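Local coordinates for GCN5-related N-acetyltransferase (Kribbella flavida, PDB 4IUS), which probably transfers an acyl group, most likely acetyl from acetyl-CoA as in other GNAT enzymes, to an amine acceptor, at residues Q16-S21 with L42-A47; R75-E80 with H96-V101. The protein carries 1 engineered substitution. One frame throughout, in Å; residues are numbered along the deposited sequence. Where two conformers were deposited one is given.

Interaction 1. Residues Q16-S21 with L42-A47. With SO4 (sulfate ion), chain C; SO4 (sulfate ion), chain D.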
ATOM      1  N   GLN A  16      -8.305  -3.965  -8.013  1.00 10.69           N
ATOM      2  CA  GLN A  16      -8.686  -5.369  -7.993  1.00 11.53           C
ATOM      3  C   GLN A  16      -8.573  -5.938  -6.573  1.00 11.44           C
ATOM      4  O   GLN A  16      -9.461  -6.677  -6.102  1.00 14.26           O
ATOM      5  CB  GLN A  16      -7.810  -6.158  -8.977  1.00 13.78           C
ATOM      6  CG  GLN A  16      -8.169  -7.620  -9.138  1.00 15.95           C
ATOM      7  CD  GLN A  16      -7.242  -8.351 -10.087  1.00 16.76           C
ATOM      8  OE1 GLN A  16      -6.539  -7.746 -10.904  1.00 19.59           O
ATOM      9  NE2 GLN A  16      -7.231  -9.662  -9.980  1.00 19.72           N
ATOM     10  N   GLY A  17      -7.505  -5.569  -5.851  1.00 11.46           N
ATOM     11  CA  GLY A  17      -7.341  -6.026  -4.458  1.00 11.81           C
ATOM     12  C   GLY A  17      -8.372  -5.422  -3.519  1.00 12.46           C
ATOM     13  O   GLY A  17      -8.983  -6.128  -2.688  1.00 15.80           O
ATOM     14  N   LEU A  18      -8.606  -4.136  -3.671  1.00 11.17           N
ATOM     15  CA  LEU A  18      -9.468  -3.418  -2.743  1.00 11.76           C
ATOM     16  C   LEU A  18     -10.913  -3.887  -2.819  1.00 13.16           C
ATOM     17  O   LEU A  18     -11.617  -3.932  -1.807  1.00 13.37           O
ATOM     18  CB  LEU A  18      -9.426  -1.919  -2.983  1.00 12.03           C
ATOM     19  CG  LEU A  18      -8.131  -1.211  -2.555  1.00 13.48           C
ATOM     20  CD1 LEU A  18      -8.056   0.190  -3.160  1.00 16.08           C
ATOM     21  CD2 LEU A  18      -7.967  -1.134  -1.032  1.00 16.13           C
ATOM     22  N   VAL A  19     -11.388  -4.187  -4.032  1.00 11.57           N
ATOM     23  CA  VAL A  19     -12.790  -4.537  -4.217  1.00 12.97           C
ATOM     24  C   VAL A  19     -13.147  -5.904  -3.654  1.00 12.57           C
ATOM     25  O   VAL A  19     -14.312  -6.192  -3.475  1.00 14.95           O
ATOM     26  CB  VAL A  19     -13.257  -4.470  -5.683  1.00 12.70           C
ATOM     27  CG1 VAL A  19     -13.114  -3.075  -6.275  1.00 14.76           C
ATOM     28  CG2 VAL A  19     -12.591  -5.504  -6.558  1.00 15.68           C
ATOM     29  N   ARG A  20     -12.157  -6.746  -3.350  1.00 13.09           N
ATOM     30  CA  ARG A  20     -12.460  -8.050  -2.773  1.00 14.33           C
ATOM     31  C   ARG A  20     -13.168  -7.930  -1.427  1.00 14.63           C
ATOM     32  O   ARG A  20     -13.842  -8.887  -1.041  1.00 18.45           O
ATOM     33  CB  ARG A  20     -11.212  -8.902  -2.616  1.00 15.15           C
ATOM     34  CG  ARG A  20     -10.509  -9.214  -3.925  1.00 16.37           C
ATOM     35  CD  ARG A  20      -9.206  -9.934  -3.658  1.00 20.57           C
ATOM     36  NE  ARG A  20      -8.539 -10.354  -4.893  1.00 20.99           N
ATOM     37  CZ  ARG A  20      -7.221 -10.267  -5.140  1.00 20.41           C
ATOM     38  NH1 ARG A  20      -6.384  -9.745  -4.266  1.00 21.88           N
ATOM     39  NH2 ARG A  20      -6.743 -10.725  -6.277  1.00 21.10           N
ATOM     40  N   SER A  21     -12.985  -6.823  -0.707  1.00 13.90           N
ATOM     41  CA  SER A  21     -13.583  -6.663   0.610  1.00 15.40           C
ATOM     42  C   SER A  21     -14.353  -5.351   0.829  1.00 13.00           C
ATOM     43  O   SER A  21     -14.665  -4.973   1.951  1.00 16.32           O
ATOM     44  CB  SER A  21     -12.512  -6.806   1.695  1.00 18.38           C
ATOM     45  OG  SER A  21     -11.566  -5.793   1.569  1.00 20.89           O
ATOM     46  N   LEU A  42      -9.895   2.429   5.783  1.00  8.56           N
ATOM     47  CA  LEU A  42     -10.400   1.275   5.092  1.00  9.59           C
ATOM     48  C   LEU A  42     -11.400   1.624   3.994  1.00  9.65           C
ATOM     49  O   LEU A  42     -11.759   0.729   3.188  1.00 11.13           O
ATOM     50  CB  LEU A  42     -10.994   0.242   6.046  1.00 10.95           C
ATOM     51  CG  LEU A  42      -9.952  -0.341   7.032  1.00 12.86           C
ATOM     52  CD1 LEU A  42     -10.669  -1.354   7.925  1.00 15.62           C
ATOM     53  CD2 LEU A  42      -8.739  -0.948   6.327  1.00 14.33           C
ATOM     54  N   SER A  43     -11.876   2.857   3.966  1.00  8.13           N
ATOM     55  CA  SER A  43     -12.776   3.315   2.921  1.00  8.72           C
ATOM     56  C   SER A  43     -12.148   4.502   2.198  1.00  8.05           C
ATOM     57  O   SER A  43     -11.684   5.411   2.842  1.00 10.13           O
ATOM     58  CB  SER A  43     -14.132   3.684   3.484  1.00  8.38           C
ATOM     59  OG  SER A  43     -14.778   2.560   4.090  1.00  9.70           O
ATOM     60  N   ARG A  44     -12.144   4.493   0.862  1.00  7.81           N
ATOM     61  CA  ARG A  44     -11.518   5.563   0.091  1.00  7.67           C
ATOM     62  C   ARG A  44     -12.044   5.487  -1.320  1.00  7.29           C
ATOM     63  O   ARG A  44     -12.683   4.497  -1.721  1.00  8.61           O
ATOM     64  CB  ARG A  44      -9.989   5.429   0.073  1.00  9.24           C
ATOM     65  CG  ARG A  44      -9.490   4.245  -0.696  1.00 12.17           C
ATOM     66  CD  ARG A  44      -7.977   4.163  -0.781  1.00 15.37           C
ATOM     67  NE  ARG A  44      -7.437   3.996   0.564  1.00 17.24           N
ATOM     68  CZ  ARG A  44      -6.583   3.048   0.945  1.00 18.49           C
ATOM     69  NH1 ARG A  44      -6.034   2.226   0.058  1.00 21.45           N
ATOM     70  NH2 ARG A  44      -6.191   3.008   2.227  1.00 19.94           N
ATOM     71  N   ALA A  45     -11.774   6.543  -2.081  1.00  7.68           N
ATOM     72  CA  ALA A  45     -12.005   6.532  -3.523  1.00  7.11           C
ATOM     73  C   ALA A  45     -10.694   6.320  -4.280  1.00  7.13           C
ATOM     74  O   ALA A  45      -9.636   6.788  -3.822  1.00  8.75           O
ATOM     75  CB  ALA A  45     -12.691   7.789  -3.986  1.00  9.24           C
ATOM     76  N   VAL A  46     -10.796   5.676  -5.438  1.00  7.35           N
ATOM     77  CA  VAL A  46      -9.683   5.536  -6.366  1.00  7.96           C
ATOM     78  C   VAL A  46     -10.219   5.759  -7.791  1.00  7.99           C
ATOM     79  O   VAL A  46     -11.434   5.953  -7.983  1.00  8.36           O
ATOM     80  CB  VAL A  46      -8.953   4.164  -6.218  1.00  8.65           C
ATOM     81  CG1 VAL A  46      -8.457   3.945  -4.770  1.00 11.11           C
ATOM     82  CG2 VAL A  46      -9.847   3.028  -6.702  1.00 10.08           C
ATOM     83  N   ALA A  47      -9.315   5.772  -8.775  1.00  8.50           N
ATOM     84  CA  ALA A  47      -9.758   5.883 -10.158  1.00  9.15           C
ATOM     85  C   ALA A  47     -10.500   4.621 -10.589  1.00  9.57           C
ATOM     86  O   ALA A  47     -10.043   3.519 -10.348  1.00 10.38           O
ATOM     87  CB  ALA A  47      -8.588   6.073 -11.095  1.00 10.50           C
TER
HETATM   88  S   SO4 C 502      -9.859 -11.714  -8.138  0.80 26.77           S
HETATM   89  O1  SO4 C 502      -8.439 -12.120  -8.219  0.80 40.13           O
HETATM   90  O2  SO4 C 502     -10.175 -11.282  -6.758  0.80 39.39           O
HETATM   91  O3  SO4 C 502     -10.089 -10.520  -8.981  0.80 34.64           O
HETATM   92  O4  SO4 C 502     -10.738 -12.835  -8.507  0.80 40.17           O
HETATM   93  S   SO4 D 503      -5.354 -12.326 -12.078  0.60 29.77           S
HETATM   94  O1  SO4 D 503      -4.006 -12.542 -12.644  0.60 34.70           O
HETATM   95  O2  SO4 D 503      -5.304 -11.605 -10.780  0.60 28.38           O
HETATM   96  O3  SO4 D 503      -6.200 -11.548 -13.000  0.60 34.62           O
HETATM   97  O4  SO4 D 503      -5.964 -13.649 -11.921  0.60 33.54           O
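Leu18, in the last turns of helix 6-19, reaches strand 44-47 with both of its methyls, one to each of two residues. CD2 lies 4.0 Å from Arg44 NH1, with the two side chains at roughly right angles and the methyl oblique to the guanidinium. CD1 meets Val46 CG1 at 4.1 Å, and that pair is a plain apolar touch. Arg44 arrives there because its chain folds back at chi3 (63°), swinging the buried guanidinium toward the helix. Asp148 balances its charge through a salt bridge to NH1, and NH2 donates to Thr147 O, so Leu18 covers a group already held by polar bonds. In the fold, strands 22-27, 30-35 and 44-47 form an antiparallel meander, and helix 6-19 packs against it, with Leu18 also on Leu33 of the middle strand and Val46 also on Gln14 and Leu15. Just past the helix, on the side away from this strand, Arg20 runs outward. From CB the chain is extended, and Arg20 CG passes sulfate C O2 at 3.5 Å. CD is equally near that oxygen. Arg20 NE then donates to sulfate C O2 over a short 2.6 Å, almost straight at 175°, while Arg20 NH2 takes sulfate C O1 at 2.9 Å. The sulfur sits in the guanidinium plane at its edge, so the anion is gripped side-on by two parallel N-H groups; NH2 also bonds Ile181 O. Gln16, four residues earlier in the helix, stretches its chain with CG anti to the backbone N (-175°) and carries its amide between the two sulfates. Gln16 NE2 is 2.9 Å from sulfate D O2. Gln16 NE2 is also 3.1 Å from sulfate C O3. Both ions probably come from the crystallisation liquor.

Interaction 2. Residues R75-E80 with H96-V101; sequences RWLSAE and HGMTIV
The terminal methyl of Met98, present as selenomethionine, is pressed onto the backbone between Leu77 and Ala79. In the conformer described here, Met98 CE lies 3.8 Å from Ala79 N and 3.9 Å from Ala79 CB, with Ser78 CA at 4.0 Å. Leu77 is close too: Leu77 O is 3.9 Å and Leu77 CG 4.2 Å from Met98 CE, and the two side chains cross at about a right angle. A bend at chi3 (83°) turns CE aside at the end of the chain, while Met98 SE stays 4.1 Å from Ala79 CB. A second conformer of Met98 was also modelled, so this fit need not hold for every molecule in the crystal. Strands 78-82 and 99-109 are not sheet neighbours; strand 242-251 runs between them, antiparallel to both, and Met98 reaches across the end of that strand, resting on Leu250 and on Asp252 just beyond it. Helix 89-95, which precedes Met98, finishes in a Schellman motif with Gly97, at positive phi, as its C-prime residue: Gly97 N bonds Val94 O and Met98 N bonds Leu93 O. On the looser side His96 and Gly97 are partly exposed and Thr99 is exposed, all without a touch on 75-80, whereas Leu77 disappears inward among Leu63, Ile66 and Phe70 of helix 59-71.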
ATOM      1  N   ARG A  75     -18.834   8.503   7.279  1.00  9.63           N
ATOM      2  CA  ARG A  75     -17.436   8.348   6.949  1.00  9.36           C
ATOM      3  C   ARG A  75     -16.884   9.524   6.162  1.00  9.39           C
ATOM      4  O   ARG A  75     -17.577  10.117   5.322  1.00 12.16           O
ATOM      5  CB  ARG A  75     -17.222   7.069   6.192  1.00  9.75           C
ATOM      6  CG  ARG A  75     -17.471   5.879   7.070  1.00 11.86           C
ATOM      7  CD  ARG A  75     -17.245   4.591   6.345  1.00 11.51           C
ATOM      8  NE  ARG A  75     -17.773   3.460   7.110  1.00 11.81           N
ATOM      9  CZ  ARG A  75     -17.843   2.246   6.620  1.00 10.60           C
ATOM     10  NH1 ARG A  75     -17.347   1.983   5.413  1.00 11.77           N
ATOM     11  NH2 ARG A  75     -18.399   1.287   7.331  1.00 12.81           N
ATOM     12  N   TRP A  76     -15.626   9.805   6.426  1.00  9.13           N
ATOM     13  CA  TRP A  76     -14.899  10.864   5.740  1.00  8.34           C
ATOM     14  C   TRP A  76     -14.182  10.338   4.512  1.00  7.74           C
ATOM     15  O   TRP A  76     -13.556   9.280   4.557  1.00  8.36           O
ATOM     16  CB  TRP A  76     -13.929  11.476   6.730  1.00  9.25           C
ATOM     17  CG  TRP A  76     -12.991  12.494   6.177  1.00  8.25           C
ATOM     18  CD1 TRP A  76     -13.236  13.818   5.958  1.00  9.50           C
ATOM     19  CD2 TRP A  76     -11.618  12.279   5.788  1.00  9.13           C
ATOM     20  NE1 TRP A  76     -12.120  14.438   5.464  1.00  9.03           N
ATOM     21  CE2 TRP A  76     -11.118  13.545   5.346  1.00  8.43           C
ATOM     22  CE3 TRP A  76     -10.770  11.182   5.766  1.00  9.15           C
ATOM     23  CZ2 TRP A  76      -9.820  13.715   4.891  1.00  9.28           C
ATOM     24  CZ3 TRP A  76      -9.455  11.363   5.368  1.00 10.98           C
ATOM     25  CH2 TRP A  76      -8.987  12.614   4.935  1.00  9.12           C
ATOM     26  N   LEU A  77     -14.228  11.103   3.441  1.00  7.06           N
ATOM     27  CA  LEU A  77     -13.642  10.677   2.162  1.00  7.00           C
ATOM     28  C   LEU A  77     -12.177  11.114   1.979  1.00  7.60           C
ATOM     29  O   LEU A  77     -11.810  12.258   2.179  1.00  8.33           O
ATOM     30  CB  LEU A  77     -14.455  11.272   1.029  1.00  8.13           C
ATOM     31  CG  LEU A  77     -14.001  10.906  -0.384  1.00  7.83           C
ATOM     32  CD1 LEU A  77     -14.188   9.428  -0.629  1.00  9.28           C
ATOM     33  CD2 LEU A  77     -14.801  11.717  -1.385  1.00 10.61           C
ATOM     34  N   SER A  78     -11.350  10.157   1.602  1.00  7.31           N
ATOM     35  CA  SER A  78     -10.008  10.360   1.054  1.00  8.06           C
ATOM     36  C   SER A  78      -9.951   9.631  -0.244  1.00  7.38           C
ATOM     37  O   SER A  78     -10.773   8.776  -0.539  1.00  8.34           O
ATOM     38  CB  SER A  78      -8.900   9.872   1.994  1.00  9.03           C
ATOM     39  OG  SER A  78      -9.026   8.528   2.296  1.00  9.91           O
ATOM     40  N   ALA A  79      -8.946   9.964  -1.053  1.00  7.56           N
ATOM     41  CA  ALA A  79      -8.759   9.361  -2.340  1.00  7.80           C
ATOM     42  C   ALA A  79      -7.276   9.069  -2.560  1.00  7.28           C
ATOM     43  O   ALA A  79      -6.413   9.840  -2.074  1.00  8.61           O
ATOM     44  CB  ALA A  79      -9.266  10.275  -3.459  1.00  9.51           C
ATOM     45  N   GLU A  80      -6.988   8.002  -3.263  1.00  9.02           N
ATOM     46  CA  GLU A  80      -5.612   7.657  -3.628  0.70  9.51           C
ATOM     47  C   GLU A  80      -5.577   7.407  -5.126  1.00  9.39           C
ATOM     48  O   GLU A  80      -6.326   6.576  -5.620  1.00 12.70           O
ATOM     49  CB  GLU A  80      -5.110   6.428  -2.888  0.70 11.58           C
ATOM     50  CG  GLU A  80      -4.909   6.596  -1.389  0.70 13.92           C
ATOM     51  CD  GLU A  80      -4.087   5.430  -0.784  0.70 20.58           C
ATOM     52  OE1 GLU A  80      -3.698   4.485  -1.529  0.70 25.41           O
ATOM     53  OE2 GLU A  80      -3.816   5.488   0.424  0.70 28.72           O
ATOM     54  N   HIS A  96     -12.597  20.643  -7.031  1.00 10.27           N
ATOM     55  CA  HIS A  96     -13.907  20.343  -6.464  1.00 10.99           C
ATOM     56  C   HIS A  96     -13.851  19.947  -4.997  1.00 11.71           C
ATOM     57  O   HIS A  96     -14.719  19.266  -4.467  1.00 16.60           O
ATOM     58  CB  HIS A  96     -14.643  19.359  -7.365  1.00 12.04           C
ATOM     59  CG  HIS A  96     -14.863  19.948  -8.730  1.00 12.91           C
ATOM     60  ND1 HIS A  96     -15.706  20.994  -8.929  1.00 19.01           N
ATOM     61  CD2 HIS A  96     -14.234  19.702  -9.950  1.00 15.95           C
ATOM     62  CE1 HIS A  96     -15.590  21.411 -10.202  1.00 16.75           C
ATOM     63  NE2 HIS A  96     -14.706  20.612 -10.837  1.00 18.90           N
ATOM     64  N   GLY A  97     -12.848  20.469  -4.295  1.00 10.97           N
ATOM     65  CA  GLY A  97     -12.841  20.549  -2.827  1.00 13.00           C
ATOM     66  C   GLY A  97     -11.880  19.658  -2.069  1.00 11.54           C
ATOM     67  O   GLY A  97     -11.778  19.803  -0.868  1.00 13.30           O
HETATM   68  N   MSE A  98     -11.208  18.744  -2.722  1.00  9.07           N
HETATM   69  CA  MSE A  98     -10.221  17.936  -2.071  0.80  9.35           C
HETATM   70  C   MSE A  98      -8.906  18.685  -1.897  1.00  8.69           C
HETATM   71  O   MSE A  98      -8.656  19.695  -2.573  1.00 10.78           O
HETATM   72  CB  MSE A  98     -10.022  16.614  -2.791  0.80  9.31           C
HETATM   73  CG  MSE A  98     -11.302  15.829  -2.944  0.80  8.63           C
HETATM   74 SE   MSE A  98     -11.036  13.920  -3.281  0.52 10.38          SE
HETATM   75  CE  MSE A  98     -10.781  13.295  -1.480  0.80  8.19           C
ATOM     76  N   THR A  99      -8.032  18.145  -1.041  1.00  8.90           N
ATOM     77  CA  THR A  99      -6.703  18.705  -0.799  1.00  9.34           C
ATOM     78  C   THR A  99      -5.671  17.593  -1.001  1.00  9.97           C
ATOM     79  O   THR A  99      -5.811  16.511  -0.436  1.00 10.23           O
ATOM     80  CB  THR A  99      -6.579  19.215   0.651  1.00 11.53           C
ATOM     81  OG1 THR A  99      -7.548  20.245   0.841  1.00 15.21           O
ATOM     82  CG2 THR A  99      -5.176  19.767   0.938  1.00 16.28           C
ATOM     83  N   ILE A 100      -4.627  17.858  -1.773  1.00  9.35           N
ATOM     84  CA  ILE A 100      -3.508  16.931  -1.880  1.00 10.10           C
ATOM     85  C   ILE A 100      -2.643  17.107  -0.636  1.00  9.85           C
ATOM     86  O   ILE A 100      -2.085  18.179  -0.398  1.00 13.94           O
ATOM     87  CB  ILE A 100      -2.696  17.150  -3.183  1.00  9.93           C
ATOM     88  CG1 ILE A 100      -3.538  16.836  -4.418  1.00 10.82           C
ATOM     89  CG2 ILE A 100      -1.422  16.308  -3.145  1.00 12.81           C
ATOM     90  CD1 ILE A 100      -2.948  17.312  -5.731  1.00 12.66           C
ATOM     91  N   VAL A 101      -2.545  16.041   0.142  1.00 10.13           N
ATOM     92  CA  VAL A 101      -1.716  16.013   1.331  0.60 11.15           C
ATOM     93  C   VAL A 101      -0.285  15.567   1.043  1.00 11.58           C
ATOM     94  O   VAL A 101       0.642  16.015   1.688  1.00 14.35           O
ATOM     95  CB  VAL A 101      -2.419  15.122   2.377  0.60 11.90           C
ATOM     96  CG1 VAL A 101      -1.537  14.837   3.573  0.60 16.90           C
ATOM     97  CG2 VAL A 101      -3.694  15.831   2.837  0.60 12.94           C
TER

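From the N terminus, helix 6-19 leads into two strands, 22-27 and 30-35, and interaction 1 closes that excursion when strand 44-47 comes back against the helix. The chain then goes through helix 59-71 to strand 78-82, turns through helix 89-95 and closes interaction 2 at the start of strand 99-109. The two loops follow in series, neither nested nor crossed. They nevertheless meet side by side: Ala45 N lies 2.9 Å from Ser78 O and Ala45 O 3.0 Å from Glu80 N, probable hydrogen bonds that join the small N-terminal sheet to the outermost strand of the large mixed sheet.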